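Local coordinates for sulfatase (Bacteroides fragilis CAG:558, PDB 6USS), which probably hydrolyses sulfate esters as a calcium-dependent arylsulfatase of gut bacteria, captured here as a variant substituted at its catalytic position, at residues P385-L388 against E389-Q392; F407-L411 against K412-D416; T160-C163 against G164-F168; V362-P365 against G366-K369. The protein carries 1 engineered substitution. All coordinates share one frame; numbering follows the deposited sequence.

Followed from the N terminus, the four contacts come in the order 3, 4, 1, 2. Each is a local turn or helix end closed within one continuous run of chain, so none nests in another and none crosses. Contact 3 forms where strand 159-164 of the large mixed sheet runs out beside the calcium site. Contact 4 turns the chain at the end of strand 357-363 of the same sheet. Contacts 1 and 2 finish the successive helices 383-390 and 408-412. Contacts 1, 2 and 4 touch one another and tie both helices to the sheet, whereas contact 3 stands apart, its nearest atoms about 9 Å from contact 1 and about 15 Å from contacts 2 and 4.

Contact 1: residues P385-L388 against E389-Q392; sequences PSIL and EMAQ
Met390 folds its side chain back over the preceding turn of helix 383-390, against Ser386 and Ile387. Its CG is anti to the carbonyl carbon (chi1 -77°), and this turns the chain toward the start of the helix. CB rests 3.5 Å from Ile387 O, and CG comes 3.4 Å from Ser386 O. SD follows, 3.7 Å from Ser386 O and 4.4 Å from Ile387 CG1. The methyl CE at the tip leaves the helix for Leu411, while Ile316 and Ile318 of strand 315-321 line the same flank; a long, unbranched methionine can run back along the helix and still reach all three. Below the side chain, Ser386 O accepts from Met390 N at 2.9 Å (158°), one of three consecutive helical bonds. Glu389 instead extends outward, and its OE1 bonds to Ser406 OG. Past Ala391, whose methyl touches Leu153, Gln392 takes a positive phi of 60° and gives its N to Glu389 O at 3.0 Å, ending the helix in a Schellman motif. The chemistry is thus divided: backbone amides satisfy the carbonyls of Pro385, Ser386 and Ile387, while the weakly polar thioether packs beside Ser386 O and needs no hydrogen bond of its own.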
loop_
_atom_site.group_PDB
_atom_site.type_symbol
_atom_site.label_atom_id
_atom_site.label_comp_id
_atom_site.label_asym_id
_atom_site.label_seq_id
_atom_site.Cartn_x
_atom_site.Cartn_y
_atom_site.Cartn_z
ATOM N N PRO A 385 -6.895 20.284 3.899
ATOM C CA PRO A 385 -8.000 20.725 3.028
ATOM C C PRO A 385 -7.521 21.335 1.728
ATOM O O PRO A 385 -8.215 21.199 0.723
ATOM C CB PRO A 385 -8.741 21.781 3.870
ATOM C CG PRO A 385 -8.163 21.709 5.233
ATOM C CD PRO A 385 -6.794 21.134 5.101
ATOM N N SER A 386 -6.365 22.015 1.715
ATOM C CA SER A 386 -5.936 22.712 0.499
ATOM C C SER A 386 -5.544 21.729 -0.591
ATOM O O SER A 386 -5.871 21.921 -1.767
ATOM C CB SER A 386 -4.771 23.656 0.785
ATOM O OG SER A 386 -5.080 24.543 1.842
ATOM N N ILE A 387 -4.847 20.659 -0.220
ATOM C CA ILE A 387 -4.405 19.704 -1.222
ATOM C C ILE A 387 -5.604 18.925 -1.775
ATOM O O ILE A 387 -5.699 18.682 -2.982
ATOM C CB ILE A 387 -3.308 18.803 -0.618
ATOM C CG1 ILE A 387 -1.988 19.587 -0.573
ATOM C CG2 ILE A 387 -3.180 17.509 -1.414
ATOM C CD1 ILE A 387 -0.946 19.095 0.421
ATOM N N LEU A 388 -6.564 18.571 -0.912
ATOM C CA LEU A 388 -7.779 17.916 -1.382
ATOM C C LEU A 388 -8.562 18.809 -2.342
ATOM O O LEU A 388 -9.151 18.312 -3.317
ATOM C CB LEU A 388 -8.637 17.513 -0.184
ATOM C CG LEU A 388 -7.934 16.473 0.700
ATOM C CD1 LEU A 388 -8.763 16.149 1.922
ATOM C CD2 LEU A 388 -7.586 15.209 -0.087
ATOM N N GLU A 389 -8.589 20.122 -2.076
ATOM C CA GLU A 389 -9.280 21.055 -2.961
ATOM C C GLU A 389 -8.528 21.224 -4.275
ATOM O O GLU A 389 -9.144 21.334 -5.341
ATOM C CB GLU A 389 -9.455 22.405 -2.266
ATOM C CG GLU A 389 -10.031 23.509 -3.154
ATOM C CD GLU A 389 -10.470 24.742 -2.354
ATOM O OE1 GLU A 389 -10.352 24.728 -1.097
ATOM O OE2 GLU A 389 -10.954 25.717 -2.981
ATOM N N MET A 390 -7.195 21.248 -4.217
ATOM C CA MET A 390 -6.419 21.295 -5.445
ATOM C C MET A 390 -6.719 20.084 -6.301
ATOM O O MET A 390 -6.749 20.171 -7.538
ATOM C CB MET A 390 -4.925 21.357 -5.130
ATOM C CG MET A 390 -4.411 22.693 -4.683
ATOM S SD MET A 390 -2.833 22.433 -3.855
ATOM C CE MET A 390 -2.199 24.085 -3.679
ATOM N N ALA A 391 -6.928 18.936 -5.656
ATOM C CA ALA A 391 -7.222 17.688 -6.348
ATOM C C ALA A 391 -8.690 17.568 -6.742
ATOM O O ALA A 391 -9.090 16.543 -7.308
ATOM C CB ALA A 391 -6.804 16.507 -5.474
ATOM N N GLN A 392 -9.487 18.603 -6.476
ATOM C CA GLN A 392 -10.899 18.631 -6.844
ATOM C C GLN A 392 -11.654 17.485 -6.189
ATOM O O GLN A 392 -12.576 16.914 -6.773
ATOM C CB GLN A 392 -11.074 18.611 -8.365
ATOM C CG GLN A 392 -10.285 19.683 -9.079
ATOM C CD GLN A 392 -10.365 19.524 -10.581
ATOM O OE1 GLN A 392 -11.269 18.861 -11.101
ATOM N NE2 GLN A 392 -9.409 20.108 -11.290
#

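Contact 2: residues F407-L411 against K412-D416; sequences FIPLL and KQTGD
A Schellman-like C-terminal ending closes the short helix 408-412 where Pro409 and Leu410 meet Gln413 and Thr414, and the chain leaves through Gln413, whose phi is positive. Helical bonding closes with Lys412 N donating to Ile408 O at 3.0 Å. Pro409 O then receives Thr414 N, five residues on, at 3.0 Å; the donor lies in the carbonyl plane on a lone pair. Gly415 N adds a weak bond to the same oxygen. Proline fits the first turn of the helix, where its missing N-H costs nothing. Its ring also meets Thr414: OG1 stands between the backbone N and the carbonyl carbon (chi1 60°), which puts it 3.3 Å from Pro409 CA and 3.5 Å from Pro409 CB. Ile408 and Lys412, one turn apart, run side by side, with CG2 of Ile408 3.7 Å from CD of Lys412. The aliphatic part of the lysine runs beside the isoleucine while the chain, bent at chi3 (122°), carries the amine onward. Leu410 is buried against Phe79 of strand 77-83, yet its CD2 still reaches Gly415 O at 3.8 Å. Asp416 crosses near that methyl, its OD1 held by Ser418 N. The 6→1 bond (Thr414 N to Pro409 O), the weak 5→2 bond (Gln413 N to Leu410 O, 3.4 Å) and the positive phi together give the pattern of a Schellman-type helix C-terminus.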
loop_
_atom_site.group_PDB
_atom_site.type_symbol
_atom_site.label_atom_id
_atom_site.label_comp_id
_atom_site.label_asym_id
_atom_site.label_seq_id
_atom_site.Cartn_x
_atom_site.Cartn_y
_atom_site.Cartn_z
ATOM N N PHE A 407 -6.184 27.337 2.143
ATOM C CA PHE A 407 -5.573 28.587 1.728
ATOM C C PHE A 407 -5.671 28.789 0.225
ATOM O O PHE A 407 -5.006 29.676 -0.317
ATOM C CB PHE A 407 -4.111 28.685 2.193
ATOM C CG PHE A 407 -3.249 27.468 1.893
ATOM C CD1 PHE A 407 -2.785 27.215 0.604
ATOM C CD2 PHE A 407 -2.847 26.614 2.918
ATOM C CE1 PHE A 407 -1.978 26.101 0.323
ATOM C CE2 PHE A 407 -2.031 25.494 2.646
ATOM C CZ PHE A 407 -1.595 25.241 1.344
ATOM N N ILE A 408 -6.493 27.995 -0.457
ATOM C CA ILE A 408 -6.752 28.184 -1.883
ATOM C C ILE A 408 -7.234 29.616 -2.128
ATOM O O ILE A 408 -6.872 30.210 -3.160
ATOM C CB ILE A 408 -7.757 27.142 -2.416
ATOM C CG1 ILE A 408 -7.074 25.822 -2.772
ATOM C CG2 ILE A 408 -8.390 27.604 -3.710
ATOM C CD1 ILE A 408 -6.052 25.347 -1.794
ATOM N N PRO A 409 -8.038 30.226 -1.245
ATOM C CA PRO A 409 -8.383 31.644 -1.466
ATOM C C PRO A 409 -7.183 32.576 -1.438
ATOM O O PRO A 409 -7.248 33.648 -2.050
ATOM C CB PRO A 409 -9.379 31.959 -0.338
ATOM C CG PRO A 409 -10.034 30.680 -0.079
ATOM C CD PRO A 409 -8.953 29.616 -0.256
ATOM N N LEU A 410 -6.089 32.216 -0.759
ATOM C CA LEU A 410 -4.882 33.025 -0.884
ATOM C C LEU A 410 -4.200 32.775 -2.217
ATOM O O LEU A 410 -3.671 33.708 -2.831
ATOM C CB LEU A 410 -3.923 32.740 0.270
ATOM C CG LEU A 410 -4.505 33.005 1.657
ATOM C CD1 LEU A 410 -3.630 32.396 2.750
ATOM C CD2 LEU A 410 -4.692 34.496 1.862
ATOM N N LEU A 411 -4.227 31.532 -2.695
ATOM C CA LEU A 411 -3.580 31.220 -3.967
ATOM C C LEU A 411 -4.272 31.922 -5.131
ATOM O O LEU A 411 -3.623 32.309 -6.109
ATOM C CB LEU A 411 -3.563 29.712 -4.186
ATOM C CG LEU A 411 -2.704 28.965 -3.174
ATOM C CD1 LEU A 411 -2.977 27.477 -3.297
ATOM C CD2 LEU A 411 -1.222 29.272 -3.367
ATOM N N LYS A 412 -5.587 32.100 -5.043
ATOM C CA LYS A 412 -6.368 32.692 -6.117
ATOM C C LYS A 412 -6.759 34.149 -5.853
ATOM O O LYS A 412 -7.414 34.757 -6.704
ATOM C CB LYS A 412 -7.613 31.835 -6.359
ATOM C CG LYS A 412 -7.298 30.377 -6.714
ATOM C CD LYS A 412 -8.584 29.566 -6.815
ATOM C CE LYS A 412 -8.743 28.923 -8.185
ATOM N NZ LYS A 412 -10.085 28.300 -8.352
ATOM N N GLN A 413 -6.350 34.729 -4.713
ATOM C CA GLN A 413 -6.719 36.097 -4.318
ATOM C C GLN A 413 -8.229 36.313 -4.395
ATOM O O GLN A 413 -8.713 37.290 -4.959
ATOM C CB GLN A 413 -5.987 37.145 -5.157
ATOM C CG GLN A 413 -4.462 37.018 -5.160
ATOM C CD GLN A 413 -3.755 38.337 -5.478
ATOM O OE1 GLN A 413 -3.722 39.260 -4.654
ATOM N NE2 GLN A 413 -3.189 38.426 -6.680
ATOM N N THR A 414 -8.979 35.363 -3.839
ATOM C CA THR A 414 -10.420 35.481 -3.706
ATOM C C THR A 414 -10.868 35.788 -2.290
ATOM O O THR A 414 -11.971 36.314 -2.116
ATOM C CB THR A 414 -11.123 34.190 -4.153
ATOM O OG1 THR A 414 -10.668 33.094 -3.347
ATOM C CG2 THR A 414 -10.830 33.901 -5.609
ATOM N N GLY A 415 -10.055 35.476 -1.284
ATOM C CA GLY A 415 -10.477 35.681 0.082
ATOM C C GLY A 415 -9.298 35.651 1.023
ATOM O O GLY A 415 -8.139 35.630 0.603
ATOM N N ASP A 416 -9.611 35.643 2.312
ATOM C CA ASP A 416 -8.595 35.752 3.359
ATOM C C ASP A 416 -8.994 34.891 4.553
ATOM O O ASP A 416 -9.581 35.379 5.522
ATOM C CB ASP A 416 -8.417 37.214 3.778
ATOM C CG ASP A 416 -7.230 37.432 4.705
ATOM O OD1 ASP A 416 -6.457 36.466 4.939
ATOM O OD2 ASP A 416 -7.080 38.582 5.206
#

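Contact 3: residues T160-C163 against G164-F168; sequences TIHC and GKAHF
His162 lays its imidazole along the backbone of Gly164 and Lys165 as the chain leaves strand 159-164. With CG anti to the backbone N (chi1 167°), the torsion swings the ring toward the segment that follows, Gly164 to Ala166, and NE2 donates to Gly164 O at 2.8 Å. The bond is bent: the N-H...O angle is 143°, the oxygen is tilted from the ring plane, and NE2 approaches from above the carbonyl plane, not on a lone pair. Beside it, CE1 brings the ring edge within 3.3 Å of Lys165 O. Ala166, whose methyl also touches Pro178, comes up obliquely to the ring and sets its CB 3.6 Å from NE2 of His162. Phe183 meets the same imidazole edge to face. Gly164 suits the exit because its phi of 107° would press a side chain against the carbonyl oxygen of Cys163. Further on, the Phe168 ring offers a face to Ala166 O, 3.6 Å above its plane.

The strand exit places Lys165 beside the calcium site, where NZ forms a salt bridge with the metal ligand Asp42 and bonds to Gly193 O, near the engineered Cys88. Since NE2 is the donor to Gly164 O, it must carry a proton; the buried imidazole gives this carbonyl a partner, which is consistent with steadying the backbone just before Lys165.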
loop_
_atom_site.group_PDB
_atom_site.type_symbol
_atom_site.label_atom_id
_atom_site.label_comp_id
_atom_site.label_asym_id
_atom_site.label_seq_id
_atom_site.Cartn_x
_atom_site.Cartn_y
_atom_site.Cartn_z
ATOM N N THR A 160 -0.608 7.561 -5.509
ATOM C CA THR A 160 0.027 8.232 -4.379
ATOM C C THR A 160 1.410 7.654 -4.119
ATOM O O THR A 160 1.560 6.433 -3.978
ATOM C CB THR A 160 -0.841 8.090 -3.132
ATOM O OG1 THR A 160 -1.121 6.705 -2.918
ATOM C CG2 THR A 160 -2.154 8.805 -3.335
ATOM N N ILE A 161 2.410 8.528 -4.044
ATOM C CA ILE A 161 3.804 8.132 -3.885
ATOM C C ILE A 161 4.375 8.842 -2.669
ATOM O O ILE A 161 4.275 10.071 -2.565
ATOM C CB ILE A 161 4.647 8.486 -5.123
ATOM C CG1 ILE A 161 4.034 7.909 -6.390
ATOM C CG2 ILE A 161 6.085 8.035 -4.937
ATOM C CD1 ILE A 161 4.610 8.503 -7.643
ATOM N N HIS A 162 4.995 8.071 -1.769
ATOM C CA HIS A 162 5.779 8.602 -0.660
ATOM C C HIS A 162 7.267 8.323 -0.861
ATOM O O HIS A 162 7.672 7.182 -1.136
ATOM C CB HIS A 162 5.372 8.021 0.697
ATOM C CG HIS A 162 6.365 8.335 1.771
ATOM N ND1 HIS A 162 6.371 9.539 2.448
ATOM C CD2 HIS A 162 7.459 7.662 2.196
ATOM C CE1 HIS A 162 7.389 9.562 3.294
ATOM N NE2 HIS A 162 8.065 8.435 3.160
ATOM N N CYS A 163 8.084 9.352 -0.652
ATOM C CA CYS A 163 9.520 9.236 -0.851
ATOM C C CYS A 163 10.246 10.006 0.240
ATOM O O CYS A 163 10.117 11.236 0.323
ATOM C CB CYS A 163 9.900 9.761 -2.235
ATOM S SG CYS A 163 11.679 9.647 -2.563
ATOM N N GLY A 164 11.004 9.285 1.067
ATOM C CA GLY A 164 11.769 9.922 2.130
ATOM C C GLY A 164 11.250 9.736 3.550
ATOM O O GLY A 164 10.796 8.649 3.925
ATOM N N LYS A 165 11.337 10.800 4.349
ATOM C CA LYS A 165 10.982 10.746 5.763
ATOM C C LYS A 165 9.469 10.699 5.940
ATOM O O LYS A 165 8.760 11.623 5.534
ATOM C CB LYS A 165 11.559 11.955 6.493
ATOM C CG LYS A 165 10.880 12.282 7.804
ATOM C CD LYS A 165 11.836 13.035 8.710
ATOM C CE LYS A 165 11.101 13.644 9.893
ATOM N NZ LYS A 165 11.993 14.564 10.638
ATOM N N ALA A 166 8.970 9.625 6.552
ATOM C CA ALA A 166 7.537 9.515 6.844
ATOM C C ALA A 166 7.285 9.986 8.273
ATOM O O ALA A 166 6.694 11.048 8.491
ATOM C CB ALA A 166 7.050 8.086 6.604
ATOM N N HIS A 167 7.731 9.204 9.255
ATOM C CA HIS A 167 7.716 9.636 10.649
ATOM C C HIS A 167 6.287 9.950 11.117
ATOM O O HIS A 167 6.025 10.971 11.745
ATOM C CB HIS A 167 8.656 10.836 10.810
ATOM C CG HIS A 167 9.041 11.140 12.226
ATOM N ND1 HIS A 167 9.471 12.392 12.631
ATOM C CD2 HIS A 167 9.068 10.359 13.330
ATOM C CE1 HIS A 167 9.744 12.366 13.925
ATOM N NE2 HIS A 167 9.514 11.143 14.371
ATOM N N PHE A 168 5.345 9.064 10.779
ATOM C CA PHE A 168 3.931 9.235 11.115
ATOM C C PHE A 168 3.490 8.403 12.309
ATOM O O PHE A 168 2.521 8.772 12.982
ATOM C CB PHE A 168 3.022 8.838 9.943
ATOM C CG PHE A 168 3.147 9.717 8.725
ATOM C CD1 PHE A 168 3.007 11.100 8.817
ATOM C CD2 PHE A 168 3.391 9.148 7.472
ATOM C CE1 PHE A 168 3.121 11.907 7.680
ATOM C CE2 PHE A 168 3.499 9.951 6.326
ATOM C CZ PHE A 168 3.371 11.327 6.429
#

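Contact 4: residues V362-P365 against G366-K369; sequences VRWP and GVVK
Trp364 and Val367 form the dense half of this turn. The isopropyl group of Val367 sits on one face of the indole, with CB 3.5 Å from the centroid of the five-membered ring of Trp364 and only 6° off its normal, a CH-pi contact. Its two methyls spread over the face: CG2 lies 3.3 Å from Trp364 NE1, and CG1 lies 3.6 Å from Trp364 CD2. A branched valine thus spans both rings of the indole. Val368 crosses at about a right angle and sets its CG2 3.8 Å from Trp364 CB, the pair being backed by Leu411. Trp364 O is gripped twice, by Val367 N at 3.0 Å and by Val368 N at 3.0 Å, the latter almost perfectly straight (178°).

The solvent side is looser. A water bridges Val368 O, to which it donates at 2.8 Å, and Trp364 N, from which it accepts. Gly366 is exposed at the bend, and Lys369, also exposed, curls its NZ back to Gly366 O in no more than a weak bond. Proline, with phi held near -60°, suits position i+1 of the turn, and glycine suits i+2 with its positive phi, which would jam a side chain against Pro365 O. With Pro365 and Gly366 at the corners and Val367 N bonded to Trp364 O, this is a classic type II beta turn, placed at the end of strand 357-363.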
loop_
_atom_site.group_PDB
_atom_site.type_symbol
_atom_site.label_atom_id
_atom_site.label_comp_id
_atom_site.label_asym_id
_atom_site.label_seq_id
_atom_site.Cartn_x
_atom_site.Cartn_y
_atom_site.Cartn_z
ATOM N N VAL A 362 4.463 28.011 -3.769
ATOM C CA VAL A 362 3.503 27.241 -4.543
ATOM C C VAL A 362 3.571 27.687 -5.993
ATOM O O VAL A 362 3.417 28.880 -6.295
ATOM C CB VAL A 362 2.074 27.371 -3.999
ATOM C CG1 VAL A 362 1.083 26.789 -4.995
ATOM C CG2 VAL A 362 1.956 26.691 -2.637
ATOM N N ARG A 363 3.828 26.734 -6.882
ATOM C CA ARG A 363 3.651 26.919 -8.309
ATOM C C ARG A 363 2.385 26.180 -8.684
ATOM O O ARG A 363 2.134 25.079 -8.189
ATOM C CB ARG A 363 4.843 26.389 -9.114
ATOM C CG ARG A 363 4.772 26.696 -10.620
ATOM C CD ARG A 363 6.064 26.319 -11.356
ATOM N NE ARG A 363 6.213 24.879 -11.563
ATOM C CZ ARG A 363 7.338 24.283 -11.967
ATOM N NH1 ARG A 363 8.428 25.000 -12.218
ATOM N NH2 ARG A 363 7.373 22.961 -12.129
ATOM N N TRP A 364 1.573 26.806 -9.514
ATOM C CA TRP A 364 0.296 26.274 -9.970
ATOM C C TRP A 364 -0.006 26.993 -11.280
ATOM O O TRP A 364 -0.734 27.999 -11.289
ATOM C CB TRP A 364 -0.782 26.510 -8.909
ATOM C CG TRP A 364 -2.103 25.843 -9.172
ATOM C CD1 TRP A 364 -2.457 25.117 -10.270
ATOM C CD2 TRP A 364 -3.246 25.844 -8.307
ATOM N NE1 TRP A 364 -3.751 24.659 -10.143
ATOM C CE2 TRP A 364 -4.257 25.095 -8.947
ATOM C CE3 TRP A 364 -3.510 26.397 -7.050
ATOM C CZ2 TRP A 364 -5.513 24.897 -8.378
ATOM C CZ3 TRP A 364 -4.756 26.188 -6.480
ATOM C CH2 TRP A 364 -5.742 25.442 -7.147
ATOM N N PRO A 365 0.578 26.541 -12.390
ATOM C CA PRO A 365 0.506 27.315 -13.642
ATOM C C PRO A 365 -0.930 27.505 -14.117
ATOM O O PRO A 365 -1.733 26.569 -14.125
ATOM C CB PRO A 365 1.326 26.470 -14.627
ATOM C CG PRO A 365 2.181 25.569 -13.759
ATOM C CD PRO A 365 1.371 25.305 -12.533
ATOM N N GLY A 366 -1.252 28.740 -14.499
ATOM C CA GLY A 366 -2.589 29.104 -14.910
ATOM C C GLY A 366 -3.507 29.584 -13.799
ATOM O O GLY A 366 -4.551 30.193 -14.089
ATOM N N VAL A 367 -3.159 29.322 -12.545
ATOM C CA VAL A 367 -3.982 29.671 -11.398
ATOM C C VAL A 367 -3.279 30.691 -10.514
ATOM O O VAL A 367 -3.858 31.709 -10.134
ATOM C CB VAL A 367 -4.350 28.406 -10.590
ATOM C CG1 VAL A 367 -5.145 28.767 -9.324
ATOM C CG2 VAL A 367 -5.099 27.401 -11.486
ATOM N N VAL A 368 -2.025 30.430 -10.182
ATOM C CA VAL A 368 -1.256 31.265 -9.271
ATOM C C VAL A 368 -0.401 32.212 -10.109
ATOM O O VAL A 368 0.294 31.779 -11.041
ATOM C CB VAL A 368 -0.429 30.393 -8.309
ATOM C CG1 VAL A 368 0.733 31.164 -7.676
ATOM C CG2 VAL A 368 -1.352 29.835 -7.241
ATOM N N LYS A 369 -0.491 33.507 -9.815
ATOM C CA LYS A 369 0.199 34.484 -10.631
ATOM C C LYS A 369 1.683 34.477 -10.287
ATOM O O LYS A 369 2.043 34.525 -9.103
ATOM C CB LYS A 369 -0.433 35.858 -10.451
ATOM C CG LYS A 369 -1.859 35.940 -11.081
ATOM C CD LYS A 369 -1.989 35.085 -12.398
ATOM C CE LYS A 369 -3.347 34.356 -12.554
ATOM N NZ LYS A 369 -3.401 33.435 -13.748
HETATM O O HOH W 1 2.223 29.857 -10.564
#